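Side-chain contacts in putative lipoprotein (Parabacteroides distasonis ATCC 8503, PDB 3JX8), which is of unknown function but, as a putative lipid-binding lipoprotein with autotransporter-adhesin-like domains, may act in adhesion at the cell surface: residues 24-29 with 107-112; 32-37 with 66-71; 122-125 with 129-132; 139-144 with 151-156. All coordinates share one frame; numbering follows the deposited sequence.

Interaction 1. Residues 24-29 with 107-112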
loop_
_atom_site.group_PDB
_atom_site.type_symbol
_atom_site.label_atom_id
_atom_site.label_comp_id
_atom_site.label_asym_id
_atom_site.label_seq_id
_atom_site.Cartn_x
_atom_site.Cartn_y
_atom_site.Cartn_z
ATOM N N ASP A 24 15.012 -22.342 6.804
ATOM C CA ASP A 24 13.982 -21.737 7.621
ATOM C C ASP A 24 13.284 -20.619 6.877
ATOM O O ASP A 24 12.445 -19.927 7.433
ATOM C CB ASP A 24 14.569 -21.227 8.941
ATOM C CG ASP A 24 15.587 -20.117 8.764
ATOM O OD1 ASP A 24 15.811 -19.626 7.628
ATOM O OD2 ASP A 24 16.180 -19.722 9.794
ATOM N N GLU A 25 13.625 -20.455 5.606
ATOM C CA GLU A 25 13.075 -19.380 4.801
ATOM C C GLU A 25 12.931 -19.840 3.345
ATOM O O GLU A 25 13.746 -20.640 2.862
ATOM C CB GLU A 25 14.001 -18.193 4.960
ATOM C CG GLU A 25 13.619 -16.986 4.191
ATOM C CD GLU A 25 14.571 -15.818 4.439
ATOM O OE1 GLU A 25 15.069 -15.684 5.608
ATOM O OE2 GLU A 25 14.790 -15.048 3.452
ATOM N N ILE A 26 11.873 -19.370 2.673
ATOM C CA ILE A 26 11.570 -19.712 1.269
ATOM C C ILE A 26 11.407 -18.454 0.440
ATOM O O ILE A 26 10.631 -17.577 0.802
ATOM C CB ILE A 26 10.272 -20.531 1.127
ATOM C CG1 ILE A 26 10.391 -21.914 1.805
ATOM C CG2 ILE A 26 9.902 -20.703 -0.364
ATOM C CD1 ILE A 26 9.026 -22.692 1.905
ATOM N N THR A 27 12.142 -18.377 -0.673
ATOM C CA THR A 27 11.913 -17.417 -1.734
ATOM C C THR A 27 11.375 -18.220 -2.894
ATOM O O THR A 27 12.113 -19.024 -3.472
ATOM C CB THR A 27 13.226 -16.769 -2.204
ATOM O OG1 THR A 27 13.732 -15.978 -1.152
ATOM C CG2 THR A 27 12.989 -15.871 -3.394
ATOM N N PHE A 28 10.120 -18.006 -3.252
ATOM C CA PHE A 28 9.453 -18.769 -4.311
ATOM C C PHE A 28 8.837 -17.828 -5.307
ATOM O O PHE A 28 7.940 -17.083 -4.961
ATOM C CB PHE A 28 8.355 -19.622 -3.704
ATOM C CG PHE A 28 7.391 -20.187 -4.709
ATOM C CD1 PHE A 28 7.844 -20.786 -5.878
ATOM C CD2 PHE A 28 6.029 -20.183 -4.444
ATOM C CE1 PHE A 28 6.946 -21.311 -6.814
ATOM C CE2 PHE A 28 5.107 -20.708 -5.374
ATOM C CZ PHE A 28 5.583 -21.280 -6.559
ATOM N N VAL A 29 9.302 -17.845 -6.542
ATOM C CA VAL A 29 8.731 -17.018 -7.576
ATOM C C VAL A 29 8.220 -17.952 -8.641
ATOM O O VAL A 29 8.976 -18.798 -9.149
ATOM C CB VAL A 29 9.803 -16.136 -8.219
ATOM C CG1 VAL A 29 9.198 -15.323 -9.406
ATOM C CG2 VAL A 29 10.525 -15.314 -7.146
ATOM N N GLY A 107 1.275 -18.355 -8.485
ATOM C CA GLY A 107 1.217 -19.706 -7.957
ATOM C C GLY A 107 0.385 -19.873 -6.699
ATOM O O GLY A 107 -0.274 -18.938 -6.213
ATOM N N SER A 108 0.414 -21.080 -6.167
ATOM C CA SER A 108 -0.334 -21.403 -5.000
ATOM C C SER A 108 0.563 -22.106 -3.983
ATOM O O SER A 108 1.244 -23.063 -4.295
ATOM C CB SER A 108 -1.521 -22.246 -5.423
ATOM O OG SER A 108 -2.106 -22.853 -4.316
ATOM N N PHE A 109 0.621 -21.584 -2.779
ATOM C CA PHE A 109 1.462 -22.126 -1.741
ATOM C C PHE A 109 0.566 -22.617 -0.622
ATOM O O PHE A 109 -0.160 -21.814 -0.048
ATOM C CB PHE A 109 2.403 -21.055 -1.245
ATOM C CG PHE A 109 3.410 -21.561 -0.289
ATOM C CD1 PHE A 109 3.063 -21.810 1.034
ATOM C CD2 PHE A 109 4.715 -21.799 -0.702
ATOM C CE1 PHE A 109 4.015 -22.253 1.950
ATOM C CE2 PHE A 109 5.668 -22.280 0.198
ATOM C CZ PHE A 109 5.311 -22.522 1.529
ATOM N N ILE A 110 0.623 -23.912 -0.306
ATOM C CA ILE A 110 -0.330 -24.565 0.618
ATOM C C ILE A 110 0.361 -25.371 1.708
ATOM O O ILE A 110 1.223 -26.196 1.399
ATOM C CB ILE A 110 -1.271 -25.528 -0.168
ATOM C CG1 ILE A 110 -2.006 -24.721 -1.263
ATOM C CG2 ILE A 110 -2.279 -26.210 0.756
ATOM C CD1 ILE A 110 -2.975 -25.545 -2.130
ATOM N N ILE A 111 -0.007 -25.121 2.966
ATOM C CA ILE A 111 0.418 -25.912 4.128
ATOM C C ILE A 111 -0.836 -26.607 4.639
ATOM O O ILE A 111 -1.832 -25.926 4.929
ATOM C CB ILE A 111 0.993 -25.040 5.260
ATOM C CG1 ILE A 111 2.188 -24.254 4.759
ATOM C CG2 ILE A 111 1.360 -25.897 6.468
ATOM C CD1 ILE A 111 2.917 -23.509 5.856
ATOM N N SER A 112 -0.800 -27.943 4.748
ATOM C CA SER A 112 -2.012 -28.709 5.063
ATOM C C SER A 112 -2.082 -29.400 6.408
ATOM O O SER A 112 -3.173 -29.735 6.842
ATOM C CB SER A 112 -2.264 -29.766 3.988
ATOM O OG SER A 112 -2.739 -29.168 2.800
#
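A methyl and a ring carbon meet the Phe109 ring at its edge, near its plane: Ile26 CD1 beside the far end of the ring and Phe28 CD2 beside its CD2 flank. The closest approach is Ile26 CD1 to Phe109 CZ, 3.7 Å, while Phe28 CD2 stands 4.3 Å from Phe109 CD2. Relative to the Phe28 ring, Phe109 comes in obliquely. A third ring, Phe34, joins both, meeting Phe28 edge-to-face and Phe109 with the planes at about 45°, so three phenylalanines form one aromatic cluster. Ile26 reaches across fully stretched: CG1 lies beside the backbone N (chi1 -65°) and chi2 is 170°, which carries CD1 straight at the oncoming ring. Phe109 extends from the opposite direction. The two strands lie on different walls of a parallel beta-helix, consistent with the pectate lyase-like clan of the family, and the contact crosses its interior: Phe28 CA and Phe109 CA are 9.0 Å apart, and no hydrogen bond spans the gap. The backbone of Gly107 passes near the Phe28 ring and is partly shielded by it. Leu101 of strand 100-104 packs on both Ile26 and Phe109, and Tyr36 of strand 33-38 does the same. Thr27 and Val29, alternating with the inward residues, touch Met241 and Gly242 of the second subunit.

Interaction 2. Residues 32-37 with 66-71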
loop_
_atom_site.group_PDB
_atom_site.type_symbol
_atom_site.label_atom_id
_atom_site.label_comp_id
_atom_site.label_asym_id
_atom_site.label_seq_id
_atom_site.Cartn_x
_atom_site.Cartn_y
_atom_site.Cartn_z
ATOM N N ALA A 32 3.850 -22.345 -9.725
ATOM C CA ALA A 32 3.687 -23.734 -9.270
ATOM C C ALA A 32 2.594 -23.860 -8.217
ATOM O O ALA A 32 2.267 -22.905 -7.524
ATOM C CB ALA A 32 4.996 -24.273 -8.698
ATOM N N ASP A 33 2.053 -25.060 -8.103
ATOM C CA ASP A 33 1.412 -25.496 -6.870
ATOM C C ASP A 33 2.497 -26.064 -5.961
ATOM O O ASP A 33 3.107 -27.097 -6.262
ATOM C CB ASP A 33 0.345 -26.536 -7.155
ATOM C CG ASP A 33 -0.835 -25.954 -7.921
ATOM O OD1 ASP A 33 -1.190 -24.770 -7.717
ATOM O OD2 ASP A 33 -1.441 -26.686 -8.710
ATOM N N PHE A 34 2.746 -25.357 -4.867
ATOM C CA PHE A 34 3.818 -25.644 -3.946
ATOM C C PHE A 34 3.165 -26.133 -2.677
ATOM O O PHE A 34 2.413 -25.413 -2.063
ATOM C CB PHE A 34 4.607 -24.348 -3.722
ATOM C CG PHE A 34 5.938 -24.493 -2.998
ATOM C CD1 PHE A 34 6.126 -25.387 -1.946
ATOM C CD2 PHE A 34 6.974 -23.629 -3.321
ATOM C CE1 PHE A 34 7.340 -25.443 -1.275
ATOM C CE2 PHE A 34 8.202 -23.709 -2.674
ATOM C CZ PHE A 34 8.390 -24.602 -1.662
ATOM N N GLU A 35 3.441 -27.370 -2.294
ATOM C CA GLU A 35 3.014 -27.918 -1.006
ATOM C C GLU A 35 4.171 -27.978 -0.028
ATOM O O GLU A 35 5.192 -28.615 -0.312
ATOM C CB GLU A 35 2.524 -29.342 -1.172
ATOM C CG GLU A 35 1.272 -29.477 -1.935
ATOM C CD GLU A 35 0.883 -30.938 -2.113
ATOM O OE1 GLU A 35 1.562 -31.847 -1.532
ATOM O OE2 GLU A 35 -0.114 -31.171 -2.827
ATOM N N TYR A 36 3.996 -27.350 1.130
ATOM C CA TYR A 36 5.041 -27.290 2.143
ATOM C C TYR A 36 4.485 -27.813 3.451
ATOM O O TYR A 36 3.289 -27.687 3.725
ATOM C CB TYR A 36 5.583 -25.853 2.322
ATOM C CG TYR A 36 6.521 -25.734 3.510
ATOM C CD1 TYR A 36 7.865 -26.038 3.392
ATOM C CD2 TYR A 36 6.044 -25.373 4.762
ATOM C CE1 TYR A 36 8.705 -25.982 4.486
ATOM C CE2 TYR A 36 6.869 -25.321 5.856
ATOM C CZ TYR A 36 8.206 -25.621 5.712
ATOM O OH TYR A 36 9.043 -25.591 6.817
ATOM N N GLU A 37 5.357 -28.410 4.252
ATOM C CA GLU A 37 5.052 -28.750 5.642
ATOM C C GLU A 37 6.285 -28.576 6.507
ATOM O O GLU A 37 7.411 -28.737 6.048
ATOM C CB GLU A 37 4.570 -30.204 5.801
ATOM C CG GLU A 37 3.345 -30.612 4.954
ATOM C CD GLU A 37 2.027 -29.873 5.284
ATOM O OE1 GLU A 37 1.884 -29.276 6.377
ATOM O OE2 GLU A 37 1.101 -29.910 4.434
ATOM N N LEU A 66 15.543 -21.741 0.970
ATOM C CA LEU A 66 15.122 -22.428 -0.226
ATOM C C LEU A 66 14.748 -21.368 -1.253
ATOM O O LEU A 66 13.889 -20.512 -1.011
ATOM C CB LEU A 66 13.932 -23.364 0.053
ATOM C CG LEU A 66 13.293 -24.014 -1.180
ATOM C CD1 LEU A 66 14.266 -24.950 -1.887
ATOM C CD2 LEU A 66 11.978 -24.727 -0.810
ATOM N N LYS A 67 15.394 -21.444 -2.397
ATOM C CA LYS A 67 15.198 -20.513 -3.470
ATOM C C LYS A 67 14.753 -21.260 -4.714
ATOM O O LYS A 67 15.494 -22.140 -5.209
ATOM C CB LYS A 67 16.511 -19.804 -3.741
ATOM C CG LYS A 67 17.000 -18.975 -2.577
ATOM C CD LYS A 67 18.410 -18.469 -2.849
ATOM C CE LYS A 67 18.944 -17.644 -1.687
ATOM N NZ LYS A 67 20.121 -16.763 -2.080
ATOM N N ILE A 68 13.555 -20.918 -5.206
ATOM C CA ILE A 68 12.979 -21.481 -6.435
ATOM C C ILE A 68 12.461 -20.312 -7.272
ATOM O O ILE A 68 11.504 -19.635 -6.891
ATOM C CB ILE A 68 11.847 -22.505 -6.143
ATOM C CG1 ILE A 68 12.437 -23.714 -5.411
ATOM C CG2 ILE A 68 11.130 -22.965 -7.449
ATOM C CD1 ILE A 68 11.415 -24.754 -4.934
ATOM N N TYR A 69 13.100 -20.050 -8.398
ATOM C CA TYR A 69 12.649 -18.970 -9.264
ATOM C C TYR A 69 13.271 -19.092 -10.639
ATOM O O TYR A 69 14.314 -19.740 -10.783
ATOM C CB TYR A 69 13.011 -17.617 -8.636
ATOM C CG TYR A 69 14.453 -17.495 -8.246
ATOM C CD1 TYR A 69 15.396 -17.154 -9.182
ATOM C CD2 TYR A 69 14.869 -17.677 -6.945
ATOM C CE1 TYR A 69 16.719 -17.038 -8.860
ATOM C CE2 TYR A 69 16.228 -17.561 -6.609
ATOM C CZ TYR A 69 17.127 -17.253 -7.579
ATOM O OH TYR A 69 18.470 -17.121 -7.309
ATOM N N PRO A 70 12.636 -18.477 -11.657
ATOM C CA PRO A 70 13.230 -18.466 -12.988
ATOM C C PRO A 70 14.551 -17.736 -13.002
ATOM O O PRO A 70 14.703 -16.727 -12.318
ATOM C CB PRO A 70 12.204 -17.729 -13.842
ATOM C CG PRO A 70 10.934 -17.829 -13.083
ATOM C CD PRO A 70 11.323 -17.811 -11.648
ATOM N N LYS A 71 15.515 -18.268 -13.752
ATOM C CA LYS A 71 16.783 -17.595 -13.919
ATOM C C LYS A 71 16.621 -16.225 -14.601
ATOM O O LYS A 71 15.666 -15.986 -15.358
ATOM C CB LYS A 71 17.727 -18.431 -14.781
ATOM C CG LYS A 71 18.195 -19.721 -14.149
ATOM C CD LYS A 71 19.135 -20.470 -15.099
ATOM C CE LYS A 71 19.459 -21.843 -14.513
ATOM N NZ LYS A 71 20.306 -22.686 -15.389
#
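Phe34 reaches from strand 33-37 to Leu66 and Ile68, and the outer end of its ring does the touching. Starting at CB, the side chain heads toward segment 66-71 with CG anti to the backbone N (chi1 -168°), and CB and CG carry the ring inward. Farther out, CE2 meets Ile68 CD1 at 4.1 Å; the methyl approaches obliquely. The last atom, CZ, meets Leu66 CD2 at 3.7 Å, this time in the plane of the ring, so the methyl sits at the rim. Leu66 and Ile68, two residues apart on one strand, project the same way and advance against Phe34 from the opposite direction. Ile68 does so with an extended chain (chi2 174°) that puts CD1 at its tip. Around this apolar trio, Ile91 packs on Phe34, Tyr89 on Ile68 and Tyr23 on Leu66. Strand 65-70 pairs with strand 25-29 on one wall, whereas strand 33-38 runs between strands 89-95 and 108-111 on another. Such interlocking of inward side chains from facing walls is the core packing of a parallel beta-helix, here near its N-terminal end, where the antiparallel strand 57-62 borders the sheet.

Interaction 3. Residues 122-125 with 129-132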
loop_
_atom_site.group_PDB
_atom_site.type_symbol
_atom_site.label_atom_id
_atom_site.label_comp_id
_atom_site.label_asym_id
_atom_site.label_seq_id
_atom_site.Cartn_x
_atom_site.Cartn_y
_atom_site.Cartn_z
ATOM N N ILE A 122 4.459 -14.469 6.436
ATOM C CA ILE A 122 4.109 -14.723 5.033
ATOM C C ILE A 122 4.054 -13.407 4.254
ATOM O O ILE A 122 3.300 -12.487 4.625
ATOM C CB ILE A 122 2.741 -15.385 4.927
ATOM C CG1 ILE A 122 2.727 -16.673 5.726
ATOM C CG2 ILE A 122 2.386 -15.704 3.483
ATOM C CD1 ILE A 122 1.549 -17.488 5.422
ATOM N N ASN A 123 4.864 -13.314 3.196
ATOM C CA ASN A 123 4.903 -12.139 2.317
ATOM C C ASN A 123 4.614 -12.594 0.885
ATOM O O ASN A 123 5.361 -13.393 0.315
ATOM C CB ASN A 123 6.257 -11.453 2.363
ATOM C CG ASN A 123 6.645 -10.987 3.764
ATOM O OD1 ASN A 123 5.926 -10.224 4.407
ATOM N ND2 ASN A 123 7.812 -11.416 4.217
HETATM N N MSE A 124 3.502 -12.136 0.335
HETATM C CA MSE A 124 3.114 -12.413 -1.039
HETATM C C MSE A 124 2.978 -11.152 -1.925
HETATM O O MSE A 124 2.353 -10.174 -1.514
HETATM C CB MSE A 124 1.796 -13.115 -1.037
HETATM C CG MSE A 124 0.967 -12.820 -2.341
HETATM SE SE MSE A 124 0.208 -14.484 -2.702
HETATM C CE MSE A 124 1.452 -15.054 -4.174
ATOM N N ALA A 125 3.546 -11.191 -3.135
ATOM C CA ALA A 125 3.282 -10.188 -4.151
ATOM C C ALA A 125 2.693 -10.901 -5.369
ATOM O O ALA A 125 3.239 -11.901 -5.844
ATOM C CB ALA A 125 4.559 -9.416 -4.502
ATOM N N ASN A 129 -1.988 -17.288 -4.498
ATOM C CA ASN A 129 -2.601 -17.574 -3.210
ATOM C C ASN A 129 -1.706 -18.346 -2.248
ATOM O O ASN A 129 -0.844 -19.138 -2.669
ATOM C CB ASN A 129 -3.944 -18.276 -3.364
ATOM C CG ASN A 129 -3.844 -19.586 -4.078
ATOM O OD1 ASN A 129 -3.644 -19.604 -5.268
ATOM N ND2 ASN A 129 -4.055 -20.694 -3.370
ATOM N N VAL A 130 -1.844 -18.026 -0.970
ATOM C CA VAL A 130 -1.285 -18.813 0.108
ATOM C C VAL A 130 -2.445 -19.292 0.943
ATOM O O VAL A 130 -3.326 -18.483 1.308
ATOM C CB VAL A 130 -0.344 -17.988 0.951
ATOM C CG1 VAL A 130 0.239 -18.816 2.095
ATOM C CG2 VAL A 130 0.729 -17.381 0.047
ATOM N N GLU A 131 -2.464 -20.599 1.223
ATOM C CA GLU A 131 -3.469 -21.213 2.074
ATOM C C GLU A 131 -2.859 -22.018 3.190
ATOM O O GLU A 131 -2.146 -23.008 2.947
ATOM C CB GLU A 131 -4.366 -22.134 1.267
ATOM C CG GLU A 131 -4.910 -21.492 0.034
ATOM C CD GLU A 131 -6.009 -22.320 -0.625
ATOM O OE1 GLU A 131 -6.371 -23.415 -0.101
ATOM O OE2 GLU A 131 -6.514 -21.846 -1.671
ATOM N N LEU A 132 -3.119 -21.590 4.418
ATOM C CA LEU A 132 -2.764 -22.342 5.605
ATOM C C LEU A 132 -4.005 -23.134 5.960
ATOM O O LEU A 132 -4.899 -22.649 6.650
ATOM C CB LEU A 132 -2.314 -21.409 6.736
ATOM C CG LEU A 132 -1.216 -20.419 6.340
ATOM C CD1 LEU A 132 -0.728 -19.596 7.551
ATOM C CD2 LEU A 132 -0.082 -21.123 5.678
#
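Ile122 and Val130 meet tip to tip, and this half of the contact, together with Leu132, is the closely packed one. Ile122 CD1 lies 3.8 Å from Val130 CG1, and the same methyl is 3.8 Å from Leu132 CD1, wedged between the two residues. Behind it, Ile122 CG2 faces Val130 CG1 at 4.0 Å, so both branches of the isoleucine are in use. The other half is slacker. Met124, a selenomethionine, slides past Val130 rather than butting against it, SE standing 4.0 Å from Val130 CG2. Its chain is bent at chi2 and again at chi3 (-102°), which folds SE and CE back beside the backbone N of Asn129. Asn129 itself turns its side chain away to the partly exposed outer surface, as do Asn123 and Glu131; Glu131 forms a salt bridge there with Arg133. The strand segments run nearly antiparallel, at 154°, with axes 8.5 Å apart, and no hydrogen bond joins them. Each is tied instead to its own wall: strand 120-125 sits between strands 100-104 and 140-146, while strand 129-132 lies between 108-111 and 150-153. Leu101 and Ile151 extend the apolar interior, and Thr103 packs on Met124 and Val130.

Interaction 4. Residues 139-144 with 151-156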
loop_
_atom_site.group_PDB
_atom_site.type_symbol
_atom_site.label_atom_id
_atom_site.label_comp_id
_atom_site.label_asym_id
_atom_site.label_seq_id
_atom_site.Cartn_x
_atom_site.Cartn_y
_atom_site.Cartn_z
ATOM N N TYR A 139 2.771 -18.454 18.672
ATOM C CA TYR A 139 2.940 -17.100 19.156
ATOM C C TYR A 139 2.497 -16.029 18.164
ATOM O O TYR A 139 1.615 -15.239 18.472
ATOM C CB TYR A 139 4.373 -16.885 19.604
ATOM C CG TYR A 139 4.686 -15.466 20.007
ATOM C CD1 TYR A 139 4.204 -14.934 21.197
ATOM C CD2 TYR A 139 5.488 -14.656 19.198
ATOM C CE1 TYR A 139 4.511 -13.625 21.579
ATOM C CE2 TYR A 139 5.801 -13.363 19.564
ATOM C CZ TYR A 139 5.310 -12.850 20.760
ATOM O OH TYR A 139 5.622 -11.549 21.106
ATOM N N LYS A 140 3.099 -16.007 16.984
ATOM C CA LYS A 140 2.829 -14.943 16.031
ATOM C C LYS A 140 2.766 -15.393 14.575
ATOM O O LYS A 140 3.662 -16.103 14.087
ATOM C CB LYS A 140 3.853 -13.829 16.202
ATOM C CG LYS A 140 3.642 -12.696 15.222
ATOM C CD LYS A 140 4.285 -11.396 15.636
ATOM C CE LYS A 140 3.878 -10.260 14.619
ATOM N NZ LYS A 140 4.028 -8.869 15.203
ATOM N N LEU A 141 1.680 -15.017 13.899
ATOM C CA LEU A 141 1.563 -15.123 12.450
ATOM C C LEU A 141 1.422 -13.717 11.833
ATOM O O LEU A 141 0.587 -12.894 12.263
ATOM C CB LEU A 141 0.368 -15.966 12.047
ATOM C CG LEU A 141 0.119 -16.146 10.526
ATOM C CD1 LEU A 141 1.292 -16.879 9.826
ATOM C CD2 LEU A 141 -1.223 -16.868 10.297
ATOM N N GLU A 142 2.216 -13.460 10.802
ATOM C CA GLU A 142 2.114 -12.219 10.035
ATOM C C GLU A 142 1.831 -12.571 8.579
ATOM O O GLU A 142 2.532 -13.406 7.988
ATOM C CB GLU A 142 3.402 -11.451 10.186
ATOM C CG GLU A 142 3.334 -10.053 9.724
ATOM C CD GLU A 142 4.592 -9.263 10.032
ATOM O OE1 GLU A 142 5.023 -9.257 11.202
ATOM O OE2 GLU A 142 5.127 -8.618 9.107
ATOM N N CYS A 143 0.762 -12.007 8.033
ATOM C CA CYS A 143 0.342 -12.186 6.622
ATOM C C CYS A 143 0.357 -10.854 5.880
ATOM O O CYS A 143 -0.521 -9.989 6.085
ATOM C CB CYS A 143 -1.085 -12.689 6.565
ATOM S SG CYS A 143 -1.319 -14.317 7.235
ATOM N N ASN A 144 1.342 -10.684 5.020
ATOM C CA ASN A 144 1.492 -9.475 4.279
ATOM C C ASN A 144 1.310 -9.761 2.829
ATOM O O ASN A 144 1.889 -10.734 2.288
ATOM C CB ASN A 144 2.864 -8.925 4.520
ATOM C CG ASN A 144 3.129 -8.713 5.983
ATOM O OD1 ASN A 144 2.254 -8.227 6.710
ATOM N ND2 ASN A 144 4.312 -9.101 6.438
ATOM N N ILE A 151 -4.562 -14.496 0.603
ATOM C CA ILE A 151 -4.038 -15.357 1.661
ATOM C C ILE A 151 -5.233 -15.755 2.499
ATOM O O ILE A 151 -6.068 -14.897 2.807
ATOM C CB ILE A 151 -3.061 -14.612 2.567
ATOM C CG1 ILE A 151 -1.868 -14.064 1.747
ATOM C CG2 ILE A 151 -2.601 -15.511 3.703
ATOM C CD1 ILE A 151 -0.832 -13.252 2.565
ATOM N N ILE A 152 -5.338 -17.042 2.828
ATOM C CA ILE A 152 -6.373 -17.562 3.712
ATOM C C ILE A 152 -5.741 -18.476 4.750
ATOM O O ILE A 152 -4.973 -19.380 4.402
ATOM C CB ILE A 152 -7.535 -18.304 2.968
ATOM C CG1 ILE A 152 -8.503 -18.884 4.006
ATOM C CG2 ILE A 152 -7.027 -19.411 2.092
ATOM C CD1 ILE A 152 -9.954 -19.135 3.520
ATOM N N ALA A 153 -6.036 -18.232 6.021
ATOM C CA ALA A 153 -5.605 -19.112 7.108
ATOM C C ALA A 153 -6.879 -19.656 7.706
ATOM O O ALA A 153 -7.636 -18.919 8.341
ATOM C CB ALA A 153 -4.778 -18.364 8.139
ATOM N N LYS A 154 -7.124 -20.939 7.506
ATOM C CA LYS A 154 -8.394 -21.562 7.859
ATOM C C LYS A 154 -8.589 -21.942 9.308
ATOM O O LYS A 154 -9.715 -22.167 9.722
ATOM C CB LYS A 154 -8.619 -22.795 6.997
ATOM C CG LYS A 154 -8.765 -22.440 5.534
ATOM C CD LYS A 154 -9.231 -23.615 4.694
ATOM C CE LYS A 154 -9.659 -23.140 3.294
ATOM N NZ LYS A 154 -9.681 -24.255 2.290
ATOM N N ASP A 155 -7.539 -21.973 10.106
ATOM C CA ASP A 155 -7.675 -22.507 11.457
ATOM C C ASP A 155 -6.483 -22.095 12.284
ATOM O O ASP A 155 -5.475 -22.824 12.360
ATOM C CB ASP A 155 -7.756 -24.039 11.346
ATOM C CG ASP A 155 -7.958 -24.759 12.682
ATOM O OD1 ASP A 155 -8.022 -24.147 13.765
ATOM O OD2 ASP A 155 -8.035 -26.000 12.610
ATOM N N ILE A 156 -6.587 -20.928 12.911
ATOM C CA ILE A 156 -5.479 -20.370 13.671
ATOM C C ILE A 156 -5.837 -20.268 15.133
ATOM O O ILE A 156 -6.996 -20.068 15.493
ATOM C CB ILE A 156 -5.002 -18.986 13.110
ATOM C CG1 ILE A 156 -6.007 -17.861 13.449
ATOM C CG2 ILE A 156 -4.673 -19.104 11.584
ATOM C CD1 ILE A 156 -5.812 -16.554 12.653
#
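Cys143 and Ile151 make the central touch, with SG 3.9 Å from Ile151 CG2 and Cys143 CB 4.0 Å from Ile151 CD1. The isoleucine thus straddles the cysteine with its two branches, and its CD1 goes on to lie 3.7 Å from Asn144 O. Toward the other end, Leu141 CD2 serves two partners more loosely: Ala153 CB at 4.4 Å and Ile156 CG2 at 4.3 Å. Ile156 can reach it because the chain turns a corner at Lys154 and Asp155, so that a residue of the next face also points inward. With CG anti to the backbone N (chi1 179°) and chi2 at 62°, Leu141 places CD2 between these two partners. A second shell holds these residues in place: Ile122 leans on Ile151, Cys163 on Cys143, Met120 on Leu141, and Leu161 and Val173 on Ile156. On the outer side of strand 140-144, Asn144 ND2 donates to Glu142 OE2 over 2.8 Å, almost straight at 170°. The acceptor lies in the amide plane and offers the lone pair directed away from its other oxygen. Asn123 OD1 of the adjoining strand takes a second bond from the same ND2, and two bonds on one amide nitrogen probably fix the rotation of the Asn144 side chain. The chemistry is therefore divided by face: between the walls lie methyls and a cysteine sulfur, with no hydrogen bond across the gap, so cohesion there comes from apolar burial, whereas amides and a carboxylate link up along the outside, where the amide would probably help stabilise the negative charge on Glu142.

How the interactions relate
The four contacts bridge the same two walls of the beta-helix, interaction 4 also drawing in a residue of the next face, and follow its axis from the N-terminal end in the order 2, 1, 3, 4. Centres of interactions 1 and 2 are about 6 Å apart. Those of interactions 1 and 3 are about 7 Å apart, and those of interactions 3 and 4 about 9 Å. Along the chain, both segments of interaction 2 fall between those of interaction 1; interactions 3 and 4 follow in series. Neighbours are probably joined by backbone hydrogen bonds, such as Thr27 to Leu66 and Ile122 to Glu142. This strand pairing and the run of mostly apolar, buried side chains inside hold successive coils in register.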